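Transcriptional regulator (PDB 4KWA) probably acts as a DNA-binding transcriptional repressor of the TetR family and binds a choline ion in its C-terminal domain. Local coordinates at residues 110-113 against 114-117; 177-180 against 181-185. One frame throughout, in Å; residues are numbered along the deposited sequence.

Contact 1 of 2, residues 110-113 against 114-117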
ATOM      1  N   THR A 110      -4.649  10.880   0.179  1.00 39.87           N
ATOM      2  CA  THR A 110      -5.287  11.179   1.464  1.00 45.32           C
ATOM      3  C   THR A 110      -5.188  12.668   1.806  1.00 51.80           C
ATOM      4  O   THR A 110      -5.753  13.113   2.792  1.00 57.69           O
ATOM      5  CB  THR A 110      -4.710  10.329   2.649  1.00 41.34           C
ATOM      6  OG1 THR A 110      -3.387  10.743   3.002  1.00 40.33           O
ATOM      7  CG2 THR A 110      -4.668   8.793   2.342  1.00 44.12           C
ATOM      8  N   LEU A 111      -4.533  13.438   0.939  1.00 48.47           N
ATOM      9  CA  LEU A 111      -4.299  14.853   1.131  1.00 43.82           C
ATOM     10  C   LEU A 111      -4.590  15.840   0.011  1.00 50.00           C
ATOM     11  O   LEU A 111      -4.733  17.027   0.307  1.00 48.14           O
ATOM     12  CB  LEU A 111      -2.794  15.004   1.430  1.00 53.52           C
ATOM     13  CG  LEU A 111      -2.204  14.187   2.586  1.00 53.43           C
ATOM     14  CD1 LEU A 111      -0.692  14.329   2.725  1.00 50.26           C
ATOM     15  CD2 LEU A 111      -2.921  14.606   3.873  1.00 49.50           C
ATOM     16  N   ASN A 112      -4.586  15.366  -1.253  1.00 41.17           N
ATOM     17  CA  ASN A 112      -4.756  16.162  -2.499  1.00 38.50           C
ATOM     18  C   ASN A 112      -5.913  15.539  -3.314  1.00 40.48           C
ATOM     19  O   ASN A 112      -5.745  14.404  -3.757  1.00 30.18           O
ATOM     20  CB  ASN A 112      -3.430  16.054  -3.351  1.00 35.82           C
ATOM     21  CG  ASN A 112      -3.429  16.882  -4.631  1.00 39.51           C
ATOM     22  OD1 ASN A 112      -4.430  17.011  -5.304  1.00 42.33           O
ATOM     23  ND2 ASN A 112      -2.263  17.383  -5.021  1.00 49.56           N
ATOM     24  N   PRO A 113      -7.036  16.281  -3.526  1.00 45.09           N
ATOM     25  CA  PRO A 113      -8.281  15.833  -4.236  1.00 33.06           C
ATOM     26  C   PRO A 113      -8.095  15.582  -5.698  1.00 38.02           C
ATOM     27  O   PRO A 113      -8.714  14.648  -6.181  1.00 37.38           O
ATOM     28  CB  PRO A 113      -9.302  16.987  -3.999  1.00 43.65           C
ATOM     29  CG  PRO A 113      -8.496  18.180  -3.635  1.00 48.06           C
ATOM     30  CD  PRO A 113      -7.155  17.692  -3.067  1.00 49.55           C
ATOM     31  N   LYS A 114      -7.189  16.316  -6.392  1.00 33.41           N
ATOM     32  CA  LYS A 114      -6.984  16.060  -7.798  1.00 39.45           C
ATOM     33  C   LYS A 114      -6.252  14.718  -7.950  1.00 28.42           C
ATOM     34  O   LYS A 114      -6.606  13.963  -8.814  1.00 32.78           O
ATOM     35  CB  LYS A 114      -6.277  17.175  -8.572  1.00 37.09           C
ATOM     36  CG  LYS A 114      -7.097  18.489  -8.622  1.00 41.87           C
ATOM     37  CD  LYS A 114      -6.527  19.541  -9.559  1.00 51.09           C
ATOM     38  CE  LYS A 114      -5.280  20.259  -9.055  1.00 53.04           C
ATOM     39  NZ  LYS A 114      -4.926  21.457  -9.899  1.00 51.01           N
ATOM     40  N   ILE A 115      -5.256  14.448  -7.117  1.00 29.81           N
ATOM     41  CA  ILE A 115      -4.534  13.224  -7.125  1.00 30.39           C
ATOM     42  C   ILE A 115      -5.468  12.078  -6.738  1.00 25.95           C
ATOM     43  O   ILE A 115      -5.437  11.043  -7.411  1.00 28.39           O
ATOM     44  CB  ILE A 115      -3.286  13.241  -6.215  1.00 31.96           C
ATOM     45  CG1 ILE A 115      -2.271  14.312  -6.659  1.00 39.48           C
ATOM     46  CG2 ILE A 115      -2.642  11.845  -6.144  1.00 35.69           C
ATOM     47  CD1 ILE A 115      -1.579  14.000  -7.934  1.00 45.36           C
ATOM     48  N   ARG A 116      -6.282  12.271  -5.705  1.00 28.79           N
ATOM     49  CA  ARG A 116      -7.252  11.300  -5.250  1.00 31.07           C
ATOM     50  C   ARG A 116      -8.220  10.898  -6.383  1.00 29.84           C
ATOM     51  O   ARG A 116      -8.507   9.699  -6.586  1.00 27.00           O
ATOM     52  CB  ARG A 116      -8.078  11.837  -4.034  1.00 31.87           C
ATOM     53  CG  ARG A 116      -8.868  10.755  -3.327  1.00 35.76           C
ATOM     54  CD  ARG A 116      -9.984  11.180  -2.356  1.00 49.44           C
ATOM     55  NE  ARG A 116      -9.520  11.905  -1.194  1.00 62.33           N
ATOM     56  CZ  ARG A 116      -9.801  13.183  -0.882  1.00 75.54           C
ATOM     57  NH1 ARG A 116     -10.639  13.937  -1.608  1.00 63.96           N
ATOM     58  NH2 ARG A 116      -9.267  13.698   0.221  1.00 74.30           N
ATOM     59  N   ASP A 117      -8.694  11.890  -7.120  1.00 33.01           N
ATOM     60  CA  ASP A 117      -9.645  11.673  -8.234  1.00 30.93           C
ATOM     61  C   ASP A 117      -8.968  10.953  -9.385  1.00 36.76           C
ATOM     62  O   ASP A 117      -9.520  10.036  -9.966  1.00 32.75           O
ATOM     63  CB  ASP A 117     -10.194  13.003  -8.781  1.00 32.40           C
ATOM     64  CG  ASP A 117     -11.168  13.697  -7.822  1.00 41.32           C
ATOM     65  OD1 ASP A 117     -11.479  13.099  -6.758  1.00 41.18           O
ATOM     66  OD2 ASP A 117     -11.573  14.867  -8.144  1.00 38.03           O
TER

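Contact 2 of 2, residues 177-180 against 181-185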
ATOM      1  N   HIS A 177       8.254 -14.888  -6.265  1.00 30.01           N
ATOM      2  CA  HIS A 177       7.346 -15.432  -5.214  1.00 27.36           C
ATOM      3  C   HIS A 177       5.934 -14.835  -5.342  1.00 30.97           C
ATOM      4  O   HIS A 177       4.955 -15.543  -5.240  1.00 26.60           O
ATOM      5  CB  HIS A 177       7.959 -15.312  -3.846  1.00 35.98           C
ATOM      6  CG  HIS A 177       9.184 -16.191  -3.676  1.00 57.44           C
ATOM      7  ND1 HIS A 177      10.464 -15.689  -3.493  1.00 71.95           N
ATOM      8  CD2 HIS A 177       9.324 -17.545  -3.727  1.00 68.44           C
ATOM      9  CE1 HIS A 177      11.320 -16.691  -3.383  1.00 64.19           C
ATOM     10  NE2 HIS A 177      10.655 -17.828  -3.526  1.00 63.47           N
HETATM   11  N   MSE A 178       5.873 -13.537  -5.625  1.00 28.99           N
HETATM   12  CA  MSE A 178       4.582 -12.862  -5.824  1.00 27.01           C
HETATM   13  C   MSE A 178       3.847 -13.478  -7.024  1.00 27.18           C
HETATM   14  O   MSE A 178       2.609 -13.669  -7.022  1.00 24.16           O
HETATM   15  CB  MSE A 178       4.916 -11.355  -6.058  1.00 24.68           C
HETATM   16  CG  MSE A 178       3.684 -10.627  -6.522  1.00 25.82           C
HETATM   17 SE   MSE A 178       4.018  -8.675  -6.351  1.00 30.57          SE
HETATM   18  CE  MSE A 178       2.327  -8.048  -6.981  1.00 19.52           C
ATOM     19  N   ARG A 179       4.582 -13.683  -8.089  1.00 27.42           N
ATOM     20  CA  ARG A 179       4.055 -14.303  -9.294  1.00 30.79           C
ATOM     21  C   ARG A 179       3.463 -15.653  -8.987  1.00 26.00           C
ATOM     22  O   ARG A 179       2.366 -15.908  -9.362  1.00 26.87           O
ATOM     23  CB  ARG A 179       5.091 -14.436 -10.411  1.00 28.19           C
ATOM     24  CG  ARG A 179       4.515 -14.909 -11.722  1.00 34.06           C
ATOM     25  CD  ARG A 179       5.547 -15.121 -12.813  1.00 32.63           C
ATOM     26  NE  ARG A 179       6.154 -13.891 -13.257  1.00 30.55           N
ATOM     27  CZ  ARG A 179       7.400 -13.536 -13.011  1.00 35.03           C
ATOM     28  NH1 ARG A 179       8.206 -14.295 -12.331  1.00 36.34           N
ATOM     29  NH2 ARG A 179       7.854 -12.399 -13.454  1.00 39.47           N
ATOM     30  N   GLN A 180       4.221 -16.484  -8.277  1.00 25.74           N
ATOM     31  CA  GLN A 180       3.773 -17.828  -7.843  1.00 26.20           C
ATOM     32  C   GLN A 180       2.507 -17.780  -6.940  1.00 29.47           C
ATOM     33  O   GLN A 180       1.541 -18.489  -7.173  1.00 30.73           O
ATOM     34  CB  GLN A 180       4.917 -18.553  -7.077  1.00 29.04           C
ATOM     35  CG  GLN A 180       4.642 -20.069  -6.971  1.00 41.52           C
ATOM     36  CD  GLN A 180       5.875 -20.885  -6.585  1.00 51.17           C
ATOM     37  OE1 GLN A 180       6.019 -22.047  -6.980  1.00 82.03           O
ATOM     38  NE2 GLN A 180       6.786 -20.265  -5.849  1.00 62.26           N
ATOM     39  N   HIS A 181       2.542 -16.899  -5.951  1.00 26.77           N
ATOM     40  CA  HIS A 181       1.381 -16.732  -5.081  1.00 27.49           C
ATOM     41  C   HIS A 181       0.109 -16.361  -5.859  1.00 25.38           C
ATOM     42  O   HIS A 181      -0.993 -16.866  -5.625  1.00 26.52           O
ATOM     43  CB  HIS A 181       1.720 -15.678  -3.996  1.00 24.57           C
ATOM     44  CG  HIS A 181       0.666 -15.597  -2.928  1.00 25.61           C
ATOM     45  ND1 HIS A 181       0.822 -16.194  -1.685  1.00 27.88           N
ATOM     46  CD2 HIS A 181      -0.623 -15.196  -2.982  1.00 29.47           C
ATOM     47  CE1 HIS A 181      -0.304 -16.082  -1.003  1.00 31.42           C
ATOM     48  NE2 HIS A 181      -1.185 -15.452  -1.745  1.00 29.46           N
ATOM     49  N   LEU A 182       0.218 -15.386  -6.766  1.00 25.64           N
ATOM     50  CA  LEU A 182      -0.908 -14.915  -7.546  1.00 29.41           C
ATOM     51  C   LEU A 182      -1.419 -15.982  -8.557  1.00 29.82           C
ATOM     52  O   LEU A 182      -2.615 -16.178  -8.675  1.00 24.41           O
ATOM     53  CB  LEU A 182      -0.536 -13.614  -8.283  1.00 22.64           C
ATOM     54  CG  LEU A 182      -0.485 -12.341  -7.430  1.00 28.44           C
ATOM     55  CD1 LEU A 182       0.166 -11.168  -8.166  1.00 29.05           C
ATOM     56  CD2 LEU A 182      -1.886 -12.010  -6.938  1.00 29.02           C
ATOM     57  N   ASN A 183      -0.493 -16.693  -9.195  1.00 28.10           N
ATOM     58  CA  ASN A 183      -0.856 -17.785 -10.083  1.00 30.41           C
ATOM     59  C   ASN A 183      -1.557 -18.916  -9.257  1.00 31.17           C
ATOM     60  O   ASN A 183      -2.549 -19.495  -9.727  1.00 30.70           O
ATOM     61  CB  ASN A 183       0.360 -18.161 -10.974  1.00 34.09           C
ATOM     62  CG  ASN A 183       0.505 -17.229 -12.179  1.00 41.32           C
ATOM     63  OD1 ASN A 183       1.356 -16.313 -12.209  1.00 50.11           O
ATOM     64  ND2 ASN A 183      -0.378 -17.392 -13.141  1.00 41.51           N
ATOM     65  N   ASP A 184      -1.109 -19.197  -8.026  1.00 26.23           N
ATOM     66  CA  ASP A 184      -1.793 -20.166  -7.141  1.00 29.43           C
ATOM     67  C   ASP A 184      -3.207 -19.723  -6.812  1.00 30.89           C
ATOM     68  O   ASP A 184      -4.109 -20.502  -6.758  1.00 33.82           O
ATOM     69  CB  ASP A 184      -0.977 -20.441  -5.888  1.00 30.15           C
ATOM     70  CG  ASP A 184       0.273 -21.309  -6.180  1.00 51.40           C
ATOM     71  OD1 ASP A 184       0.338 -21.860  -7.310  1.00 56.43           O
ATOM     72  OD2 ASP A 184       1.167 -21.472  -5.285  1.00 60.49           O
ATOM     73  N   PHE A 185      -3.387 -18.449  -6.547  1.00 31.37           N
ATOM     74  CA  PHE A 185      -4.703 -17.925  -6.210  1.00 24.36           C
ATOM     75  C   PHE A 185      -5.585 -18.119  -7.464  1.00 27.57           C
ATOM     76  O   PHE A 185      -6.735 -18.458  -7.330  1.00 29.33           O
ATOM     77  CB  PHE A 185      -4.577 -16.409  -5.902  1.00 24.13           C
ATOM     78  CG  PHE A 185      -5.912 -15.722  -5.575  1.00 24.12           C
ATOM     79  CD1 PHE A 185      -6.529 -15.898  -4.363  1.00 28.15           C
ATOM     80  CD2 PHE A 185      -6.525 -14.950  -6.497  1.00 23.56           C
ATOM     81  CE1 PHE A 185      -7.769 -15.348  -4.095  1.00 29.97           C
ATOM     82  CE2 PHE A 185      -7.803 -14.389  -6.235  1.00 27.19           C
ATOM     83  CZ  PHE A 185      -8.357 -14.561  -5.032  1.00 29.00           C
TER
HETATM   84  O   HOH W   1       2.088 -20.936  -8.739  1.00 50.56           O

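Contact 1 of 2, residues 110-113 against 114-117
Asn-112 turns its amide towards Lys-114 and Ile-115 by setting CG anti to its own backbone N (chi1 -177°), and a chi2 of -37° brings OD1 over the first turn of the helix. The result is an N-cap: Asn-112 is the last residue before helix 113-139 of the C-terminal, BetI-type domain, and its side chain takes up backbone N-H groups that have no preceding turn to bond to. OD1 accepts two of them. The bond from Ile-115 N to Asn-112 OD1 is 3.2 Å long and nearly straight at the hydrogen, although the donor stands well above the plane of the carbonyl and not on a lone pair. Lys-114 N gives a weak, more bent bond to Asn-112 OD1 at 3.0 Å.

Ile-115 CG1 lies over one face of the Asn-112 amide, 3.5 Å from both CG and ND2 of Asn-112, on the same side of the plane as the Ile-115 N donor, and the two side chains cross obliquely. The two N-H groups, together with Ile-115 CG1 against the face, probably limit rotation of the amide. Ile-115 is buried, with Leu-53 and Leu-56 of helix 48-71 on one hand and Val-105 and Ser-109 of helix 94-109 on the other, so the cap sits where three helices meet.

Backbone bonds complete the turn. Asn-112 O accepts from Arg-116 N at 2.9 Å, and Pro-113, as the first helical residue, needs no N-H acceptor. The Arg-116 chain, bent at chi3, runs back beside Pro-113 and also packs on Thr-168 of the second subunit. Arg-116 NH1 approaches Pro-113 CA obliquely at 4.0 Å, while Arg-116 NH2 lies 4.4 Å from Thr-110 O, which is near the guanidinium plane at its edge.

Contact 2 of 2, residues 177-180 against 181-185
Met-178 and Leu-182 make an i to i+4 contact within one helix, 175-190, the last of the C-terminal domain. Selenomethionine stands at position 178, and its extended chain runs alongside Leu-182, pointing the same way. Met-178 CG lies 3.9 Å from Leu-182 CD1, and Met-178 CE 4.0 Å from the same methyl. This apolar stripe faces inward: Met-178 packs on Val-166 and Leu-182 on Ile-159 and Leu-162, all of helix 148-168.

Regular alpha-helical bonding carries the pairing, with Leu-182 N reaching Met-178 O at 3.0 Å. In the TetR family, dimers are commonly built from helices of this domain, and here His-181 faces the second subunit. With chi1 at -171°, the His-181 ring swings away from residues 177-180, and its ND1 bonds to Glu-150 and its NE2 to Arg-154, both of the second subunit. Arg-179 forms salt bridges to Glu-86 and Asp-176.

Gln-180, which is exposed, and Asp-184, which also packs on Arg-154 of the second subunit, run side by side, their amide and carboxylate planes 39° apart, and Gln-180 CG comes 4.1 Å from Asp-184 OD2. A water donates to Gln-180 O at 3.0 Å.

How the contacts relate
Contacts 1 and 2 follow one another along the chain and lie on opposite sides of its centre, about 31 Å apart between centres and about 20 Å between nearest atoms, so neither touches the other. Both belong to the C-terminal, ligand-binding part of the protein. The bound choline lies closer to contact 2, about 7 Å from the side chain of Met-178, than to contact 1, where the side chain of Ile-115 is about 11 Å away, and neither contact supplies the pocket residues Gln-88, Trp-99 and Asp-160. Each contact borders the second subunit from its own side of the chain's centre.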